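15-O-acetyltransferase (Fusarium sporotrichioides, PDB 3FOT) acetylates the 15-hydroxyl of trichothecene intermediates such as 15-deacetylcalonectrin, a step in the fungal biosynthesis of mycotoxins including T-2 toxin. Local coordinates at residues C92-V96 and I105-E109; D84-H89 and D200-L204; M356-A360 and L406-G410. One frame throughout, in Å; residues are numbered along the deposited sequence.

Contact 1 (C92-V96 and I105-E109); sequences CACTV and IITYE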
loop_
_atom_site.group_PDB
_atom_site.type_symbol
_atom_site.label_atom_id
_atom_site.label_comp_id
_atom_site.label_asym_id
_atom_site.label_seq_id
_atom_site.Cartn_x
_atom_site.Cartn_y
_atom_site.Cartn_z
ATOM N N CYS A 92 -12.923 -4.027 -6.883
ATOM C CA CYS A 92 -13.101 -2.587 -7.128
ATOM C C CYS A 92 -14.535 -2.070 -6.876
ATOM O O CYS A 92 -14.755 -0.845 -6.845
ATOM C CB CYS A 92 -12.647 -2.235 -8.550
ATOM S SG CYS A 92 -13.713 -2.965 -9.825
ATOM N N ALA A 93 -15.503 -2.985 -6.688
ATOM C CA ALA A 93 -16.857 -2.567 -6.301
ATOM C C ALA A 93 -17.432 -3.251 -5.062
ATOM O O ALA A 93 -18.657 -3.195 -4.830
ATOM C CB ALA A 93 -17.821 -2.737 -7.487
ATOM N N CYS A 94 -16.573 -3.891 -4.270
ATOM C CA CYS A 94 -17.022 -4.416 -2.984
ATOM C C CYS A 94 -17.367 -3.234 -2.068
ATOM O O CYS A 94 -16.864 -2.114 -2.261
ATOM C CB CYS A 94 -15.959 -5.321 -2.341
ATOM S SG CYS A 94 -15.659 -6.863 -3.223
ATOM N N THR A 95 -18.244 -3.488 -1.095
ATOM C CA THR A 95 -18.679 -2.476 -0.155
ATOM C C THR A 95 -18.492 -3.016 1.266
ATOM O O THR A 95 -18.310 -4.214 1.461
ATOM C CB THR A 95 -20.168 -2.137 -0.384
ATOM O OG1 THR A 95 -20.950 -3.343 -0.330
ATOM C CG2 THR A 95 -20.360 -1.475 -1.747
ATOM N N VAL A 96 -18.577 -2.130 2.246
ATOM C CA VAL A 96 -18.315 -2.511 3.610
ATOM C C VAL A 96 -19.521 -2.231 4.480
ATOM O O VAL A 96 -20.226 -1.226 4.287
ATOM C CB VAL A 96 -17.088 -1.763 4.184
ATOM C CG1 VAL A 96 -17.308 -0.259 4.242
ATOM C CG2 VAL A 96 -16.754 -2.290 5.590
ATOM N N ILE A 105 -17.562 -6.422 7.466
ATOM C CA ILE A 105 -18.147 -7.384 6.541
ATOM C C ILE A 105 -17.964 -6.854 5.122
ATOM O O ILE A 105 -18.238 -5.705 4.852
ATOM C CB ILE A 105 -19.649 -7.607 6.833
ATOM C CG1 ILE A 105 -19.848 -8.114 8.268
ATOM C CG2 ILE A 105 -20.281 -8.553 5.786
ATOM C CD1 ILE A 105 -21.313 -7.928 8.769
ATOM N N ILE A 106 -17.449 -7.695 4.244
ATOM C CA ILE A 106 -17.211 -7.290 2.857
ATOM C C ILE A 106 -18.288 -7.898 1.972
ATOM O O ILE A 106 -18.489 -9.123 1.965
ATOM C CB ILE A 106 -15.820 -7.771 2.348
ATOM C CG1 ILE A 106 -14.710 -7.041 3.124
ATOM C CG2 ILE A 106 -15.690 -7.590 0.812
ATOM C CD1 ILE A 106 -13.291 -7.580 2.930
ATOM N N THR A 107 -18.961 -7.049 1.205
ATOM C CA THR A 107 -20.042 -7.544 0.343
ATOM C C THR A 107 -19.720 -7.259 -1.127
ATOM O O THR A 107 -19.170 -6.201 -1.439
ATOM C CB THR A 107 -21.373 -6.892 0.748
ATOM O OG1 THR A 107 -21.723 -7.319 2.073
ATOM C CG2 THR A 107 -22.496 -7.277 -0.210
ATOM N N TYR A 108 -20.050 -8.205 -2.009
ATOM C CA TYR A 108 -20.044 -7.935 -3.438
ATOM C C TYR A 108 -21.410 -8.271 -4.046
ATOM O O TYR A 108 -21.961 -9.351 -3.777
ATOM C CB TYR A 108 -18.945 -8.709 -4.197
ATOM C CG TYR A 108 -19.007 -8.338 -5.663
ATOM C CD1 TYR A 108 -18.528 -7.094 -6.087
ATOM C CD2 TYR A 108 -19.636 -9.178 -6.599
ATOM C CE1 TYR A 108 -18.642 -6.684 -7.410
ATOM C CE2 TYR A 108 -19.752 -8.786 -7.945
ATOM C CZ TYR A 108 -19.249 -7.533 -8.331
ATOM O OH TYR A 108 -19.358 -7.126 -9.637
ATOM N N GLU A 109 -21.933 -7.368 -4.868
ATOM C CA GLU A 109 -23.172 -7.645 -5.607
ATOM C C GLU A 109 -22.982 -7.303 -7.088
ATOM O O GLU A 109 -22.513 -6.215 -7.433
ATOM C CB GLU A 109 -24.347 -6.870 -5.001
ATOM C CG GLU A 109 -25.686 -7.060 -5.730
ATOM C CD GLU A 109 -26.805 -6.201 -5.157
ATOM O OE1 GLU A 109 -26.537 -5.155 -4.515
ATOM O OE2 GLU A 109 -27.974 -6.580 -5.356
HETATM O O HOH W 1 -21.021 -4.560 -4.855
#
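Thr-95 and Thr-107 face each other as an antiparallel hydrogen-bonded pair, and their main-chain groups satisfy one another in both directions. Thr-95 N donates to Thr-107 O at 2.9 Å and Thr-107 N donates back to Thr-95 O. Both carbonyls also draw CA-H...O contacts, Thr-107 O from Cys-94 CA at 3.2 Å and Thr-95 O from Ile-106 CA. Ahead of Thr-95, where the direct backbone bonds have stopped, a water links the two segments, donating to Ala-93 O at 2.7 Å and accepting from Glu-109 N at 3.0 Å. The two threonine side chains lie on the same face of the sheet, Thr-95 OG1 passing 3.7 Å from Thr-107 CB. Cys-94 SG, turned anti to its carbonyl carbon (chi1 -67°), rests 3.9 Å from Tyr-108 CB and lies oblique to the ring, while Ala-93 CB meets the ring edge at CE1. The phenol OH is held by Glu-225 and by Arg-86 of helix 71-88. Strands 95-97 and 105-109 form a beta hairpin at the border of a four-stranded antiparallel sheet, with strand 28-32 on the far side of 105-109 and helices 71-88 and 114-124 touching Ala-93.

Contact 2 (D84-H89 and D200-L204); sequences DARFEH and DLFRL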
loop_
_atom_site.group_PDB
_atom_site.type_symbol
_atom_site.label_atom_id
_atom_site.label_comp_id
_atom_site.label_asym_id
_atom_site.label_seq_id
_atom_site.Cartn_x
_atom_site.Cartn_y
_atom_site.Cartn_z
ATOM N N ASP A 84 -14.516 -3.088 -17.575
ATOM C CA ASP A 84 -13.777 -4.294 -17.905
ATOM C C ASP A 84 -13.046 -4.797 -16.667
ATOM O O ASP A 84 -13.000 -5.997 -16.413
ATOM C CB ASP A 84 -12.738 -4.030 -19.009
ATOM C CG ASP A 84 -13.366 -3.720 -20.350
ATOM O OD1 ASP A 84 -14.578 -4.043 -20.541
ATOM O OD2 ASP A 84 -12.626 -3.160 -21.208
ATOM N N ALA A 85 -12.472 -3.858 -15.905
ATOM C CA ALA A 85 -11.653 -4.209 -14.752
ATOM C C ALA A 85 -12.519 -4.807 -13.641
ATOM O O ALA A 85 -12.076 -5.713 -12.934
ATOM C CB ALA A 85 -10.892 -3.008 -14.255
ATOM N N ARG A 86 -13.747 -4.313 -13.511
ATOM C CA ARG A 86 -14.695 -4.820 -12.517
ATOM C C ARG A 86 -15.002 -6.276 -12.826
ATOM O O ARG A 86 -15.084 -7.103 -11.919
ATOM C CB ARG A 86 -15.999 -4.007 -12.501
ATOM C CG ARG A 86 -17.008 -4.598 -11.470
ATOM C CD ARG A 86 -18.195 -3.722 -11.256
ATOM N NE ARG A 86 -19.153 -4.312 -10.322
ATOM C CZ ARG A 86 -20.122 -3.643 -9.706
ATOM N NH1 ARG A 86 -20.272 -2.330 -9.880
ATOM N NH2 ARG A 86 -20.950 -4.301 -8.879
ATOM N N PHE A 87 -15.158 -6.582 -14.115
ATOM C CA PHE A 87 -15.345 -7.963 -14.544
ATOM C C PHE A 87 -14.165 -8.864 -14.200
ATOM O O PHE A 87 -14.353 -9.945 -13.658
ATOM C CB PHE A 87 -15.681 -8.064 -16.034
ATOM C CG PHE A 87 -16.224 -9.400 -16.408
ATOM C CD1 PHE A 87 -17.587 -9.658 -16.264
ATOM C CD2 PHE A 87 -15.370 -10.425 -16.826
ATOM C CE1 PHE A 87 -18.105 -10.928 -16.576
ATOM C CE2 PHE A 87 -15.887 -11.704 -17.130
ATOM C CZ PHE A 87 -17.256 -11.928 -17.006
ATOM N N GLU A 88 -12.945 -8.396 -14.471
ATOM C CA GLU A 88 -11.744 -9.155 -14.146
ATOM C C GLU A 88 -11.512 -9.288 -12.638
ATOM O O GLU A 88 -11.120 -10.369 -12.153
ATOM C CB GLU A 88 -10.524 -8.471 -14.749
ATOM C CG GLU A 88 -10.482 -8.460 -16.281
ATOM C CD GLU A 88 -9.098 -8.080 -16.807
ATOM O OE1 GLU A 88 -8.175 -7.835 -15.994
ATOM O OE2 GLU A 88 -8.912 -8.076 -18.041
ATOM N N HIS A 89 -11.713 -8.184 -11.920
ATOM C CA HIS A 89 -11.337 -8.063 -10.503
ATOM C C HIS A 89 -12.381 -7.250 -9.735
ATOM O O HIS A 89 -12.231 -6.052 -9.517
ATOM C CB HIS A 89 -9.920 -7.497 -10.371
ATOM C CG HIS A 89 -8.908 -8.338 -11.081
ATOM N ND1 HIS A 89 -8.669 -9.647 -10.724
ATOM C CD2 HIS A 89 -8.138 -8.095 -12.164
ATOM C CE1 HIS A 89 -7.769 -10.166 -11.538
ATOM N NE2 HIS A 89 -7.429 -9.243 -12.420
ATOM N N ASP A 200 -3.801 -2.843 -14.409
ATOM C CA ASP A 200 -4.897 -3.405 -15.223
ATOM C C ASP A 200 -5.666 -2.307 -15.944
ATOM O O ASP A 200 -5.964 -2.430 -17.119
ATOM C CB ASP A 200 -5.864 -4.212 -14.341
ATOM C CG ASP A 200 -5.223 -5.479 -13.768
ATOM O OD1 ASP A 200 -4.257 -6.003 -14.360
ATOM O OD2 ASP A 200 -5.671 -5.936 -12.707
ATOM N N LEU A 201 -6.020 -1.234 -15.221
ATOM C CA LEU A 201 -6.693 -0.088 -15.843
ATOM C C LEU A 201 -5.857 0.513 -16.968
ATOM O O LEU A 201 -6.396 0.864 -18.019
ATOM C CB LEU A 201 -7.009 0.997 -14.796
ATOM C CG LEU A 201 -8.103 0.626 -13.783
ATOM C CD1 LEU A 201 -8.191 1.727 -12.717
ATOM C CD2 LEU A 201 -9.473 0.437 -14.506
ATOM N N PHE A 202 -4.550 0.642 -16.755
ATOM C CA PHE A 202 -3.669 1.209 -17.801
ATOM C C PHE A 202 -3.590 0.303 -19.030
ATOM O O PHE A 202 -3.515 0.802 -20.168
ATOM C CB PHE A 202 -2.262 1.539 -17.257
ATOM C CG PHE A 202 -2.218 2.739 -16.339
ATOM C CD1 PHE A 202 -3.361 3.526 -16.083
ATOM C CD2 PHE A 202 -1.007 3.117 -15.752
ATOM C CE1 PHE A 202 -3.292 4.661 -15.240
ATOM C CE2 PHE A 202 -0.943 4.244 -14.901
ATOM C CZ PHE A 202 -2.078 5.015 -14.664
ATOM N N ARG A 203 -3.638 -1.008 -18.817
ATOM C CA ARG A 203 -3.754 -1.948 -19.937
ATOM C C ARG A 203 -5.116 -1.803 -20.642
ATOM O O ARG A 203 -5.187 -1.572 -21.846
ATOM C CB ARG A 203 -3.577 -3.376 -19.437
ATOM C CG ARG A 203 -4.124 -4.433 -20.410
ATOM C CD ARG A 203 -3.811 -5.817 -19.851
ATOM N NE ARG A 203 -4.257 -6.080 -18.467
ATOM C CZ ARG A 203 -5.434 -6.605 -18.123
ATOM N NH1 ARG A 203 -5.701 -6.835 -16.840
ATOM N NH2 ARG A 203 -6.349 -6.929 -19.053
ATOM N N LEU A 204 -6.182 -1.909 -19.870
ATOM C CA LEU A 204 -7.562 -1.954 -20.395
ATOM C C LEU A 204 -7.961 -0.679 -21.107
ATOM O O LEU A 204 -8.644 -0.723 -22.140
ATOM C CB LEU A 204 -8.547 -2.304 -19.283
ATOM C CG LEU A 204 -8.417 -3.738 -18.747
ATOM C CD1 LEU A 204 -9.098 -3.865 -17.399
ATOM C CD2 LEU A 204 -8.987 -4.762 -19.784
HETATM O O HOH W 2 -10.177 -3.273 -22.469
#
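Asp-200 opens the contact by setting OD2 3.3 Å from His-89 CD2, the carboxylate and imidazole planes only 16° apart; the same oxygen is hydrogen-bonded to Tyr-354, whose ring stacks on His-89. Its other oxygen, OD1, accepts from Arg-203 NH1 at 3.0 Å, met from above the carboxylate plane. Next in sequence, Leu-201 sends CD2 to within 3.7 Å of Ala-85 CB. Arg-203 does not leave its backbone toward 84-89, but its chain bends at chi3 (54°) and brings the guanidinium round to Glu-88, which reaches out extended from the opposite direction. The grip is end-on and two-pronged: NH1 to Glu-88 OE1 at 2.8 Å and NH2 to Glu-88 OE2 at 3.0 Å. Both bonds are almost straight and use the syn lone pairs, with the two flat groups nearly coplanar. NH1 thus serves two carboxylates, and the guanidinium charge probably offsets the closeness of Glu-88 and Asp-200. Leu-204 packs with CD1 against Ala-85 CB at 3.7 Å and CD2 against Asp-84 CB, while a water donates to both Leu-204 O and Asp-84 OD2, the latter also bound to Tyr-208. The axes of 84-88 and 200-204 are 129° apart in N-to-C direction: an antiparallel-leaning helix-helix contact, its apolar seam at Ala-85 flanked by an interhelical Glu-Arg-Asp salt-bridge network that joins the end of helix 71-88 to helix 191-205.

Contact 3 (M356-A360 and L406-G410); sequences MCQTA and LQALG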
loop_
_atom_site.group_PDB
_atom_site.type_symbol
_atom_site.label_atom_id
_atom_site.label_comp_id
_atom_site.label_asym_id
_atom_site.label_seq_id
_atom_site.Cartn_x
_atom_site.Cartn_y
_atom_site.Cartn_z
ATOM N N MET A 356 -6.421 -8.172 0.266
ATOM C CA MET A 356 -5.326 -8.131 1.238
ATOM C C MET A 356 -4.712 -9.511 1.364
ATOM O O MET A 356 -5.424 -10.486 1.552
ATOM C CB MET A 356 -5.870 -7.727 2.609
ATOM C CG MET A 356 -4.846 -7.594 3.679
ATOM S SD MET A 356 -4.241 -5.905 3.818
ATOM C CE MET A 356 -5.726 -5.014 4.295
ATOM N N CYS A 357 -3.387 -9.581 1.304
ATOM C CA CYS A 357 -2.701 -10.839 1.566
ATOM C C CYS A 357 -1.392 -10.485 2.252
ATOM O O CYS A 357 -0.348 -10.376 1.615
ATOM C CB CYS A 357 -2.477 -11.662 0.291
ATOM S SG CYS A 357 -1.755 -13.294 0.742
ATOM N N GLN A 358 -1.496 -10.247 3.555
ATOM C CA GLN A 358 -0.380 -9.740 4.348
ATOM C C GLN A 358 -0.132 -10.615 5.548
ATOM O O GLN A 358 -1.051 -11.237 6.082
ATOM C CB GLN A 358 -0.657 -8.319 4.841
ATOM C CG GLN A 358 -0.805 -7.313 3.680
ATOM C CD GLN A 358 0.541 -6.940 3.107
ATOM O OE1 GLN A 358 1.421 -6.484 3.850
ATOM N NE2 GLN A 358 0.721 -7.126 1.785
ATOM N N THR A 359 1.127 -10.657 5.960
ATOM C CA THR A 359 1.438 -11.296 7.226
ATOM C C THR A 359 2.475 -10.462 7.943
ATOM O O THR A 359 2.630 -9.272 7.624
ATOM C CB THR A 359 1.787 -12.812 7.066
ATOM O OG1 THR A 359 1.990 -13.384 8.362
ATOM C CG2 THR A 359 2.988 -13.039 6.211
ATOM N N ALA A 360 3.167 -11.065 8.918
ATOM C CA ALA A 360 3.886 -10.314 9.937
ATOM C C ALA A 360 5.255 -10.956 10.170
ATOM O O ALA A 360 5.427 -12.159 9.959
ATOM C CB ALA A 360 3.085 -10.323 11.224
ATOM N N LEU A 406 3.506 -19.059 8.163
ATOM C CA LEU A 406 3.553 -17.594 8.384
ATOM C C LEU A 406 2.278 -16.854 7.971
ATOM O O LEU A 406 1.810 -15.975 8.712
ATOM C CB LEU A 406 4.807 -16.941 7.777
ATOM C CG LEU A 406 5.044 -15.539 8.373
ATOM C CD1 LEU A 406 5.435 -15.579 9.861
ATOM C CD2 LEU A 406 6.063 -14.746 7.541
ATOM N N GLN A 407 1.688 -17.209 6.823
ATOM C CA GLN A 407 0.454 -16.507 6.417
ATOM C C GLN A 407 -0.677 -16.781 7.396
ATOM O O GLN A 407 -1.402 -15.858 7.778
ATOM C CB GLN A 407 0.040 -16.782 4.966
ATOM C CG GLN A 407 -1.214 -15.990 4.524
ATOM C CD GLN A 407 -1.059 -14.458 4.646
ATOM O OE1 GLN A 407 0.024 -13.911 4.451
ATOM N NE2 GLN A 407 -2.156 -13.777 4.965
ATOM N N ALA A 408 -0.810 -18.035 7.837
ATOM C CA ALA A 408 -1.810 -18.354 8.862
ATOM C C ALA A 408 -1.589 -17.544 10.147
ATOM O O ALA A 408 -2.548 -17.109 10.795
ATOM C CB ALA A 408 -1.808 -19.880 9.177
ATOM N N LEU A 409 -0.324 -17.353 10.508
ATOM C CA LEU A 409 0.039 -16.608 11.722
ATOM C C LEU A 409 -0.371 -15.146 11.568
ATOM O O LEU A 409 -0.880 -14.559 12.503
ATOM C CB LEU A 409 1.541 -16.723 12.014
ATOM C CG LEU A 409 2.156 -15.918 13.168
ATOM C CD1 LEU A 409 3.346 -16.646 13.840
ATOM C CD2 LEU A 409 2.637 -14.551 12.644
ATOM N N GLY A 410 -0.110 -14.575 10.392
ATOM C CA GLY A 410 -0.503 -13.183 10.097
ATOM C C GLY A 410 -1.984 -12.970 10.328
ATOM O O GLY A 410 -2.389 -12.025 10.992
#
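Thr-359 points its hydroxyl into the first turn of helix 406-423, where OG1 donates to Leu-406 O at 2.6 Å. With OG1 anti to the backbone N (chi1 -176°), the hydroxyl reaches this carbonyl from above its plane. Leu-406 O accepts two hydrogen bonds, the second from Gly-410 N within the helix. Gly-410 presents bare backbone to the strand, its CA only 3.0 Å from Thr-359 OG1, and Thr-359 CA and Gly-410 CA are 3.9 Å apart. Alongside, Gln-407 bends at chi2 (58°) and runs back past Thr-359: NE2 donates to Gln-358 O at 3.0 Å, well off the carbonyl plane, and OE1 lies 3.3 Å from Thr-359 CB. The axis of 406-410 lies at 91° to that of 358-360, in the CoA-dependent acyltransferase fold of the BAHD superfamily. Leu-406 spreads its methyls over Ala-360 O, CD1 at 3.4 Å, and that buried carbonyl has no hydrogen-bond partner in the model. Further out, Trp-344 touches both Leu-406 and Gln-407, and Trp-400 of helix 379-401 backs Leu-406 and Leu-409. Asp-190 accepts hydrogen bonds from Cys-357 N and Gln-358 NE2, probably steadying the entry to the strand, while Ala-360 lies beside His-414 of helix 406-423, which binds 15-deacetylcalonectrin.

In the fold
From the N terminus, helix 71-88 supplies the first half of contact 2 at its C-terminal end, and the chain runs almost at once into contact 1, whose hairpin closes a short loop of eight residues. Contact 2 closes only at helix 191-205, after 110 intervening residues, so contact 1 falls within its span. The two touch through Arg-86, which leaves helix 71-88 on the side away from contact 2 and packs on Cys-92 and Ala-93 of contact 1. Contact 3 follows in series, joining strand 358-365 to helix 406-423 across 45 residues. It touches neither of the others: its centre is about 21 Å from that of contact 1 and about 26 Å from that of contact 2.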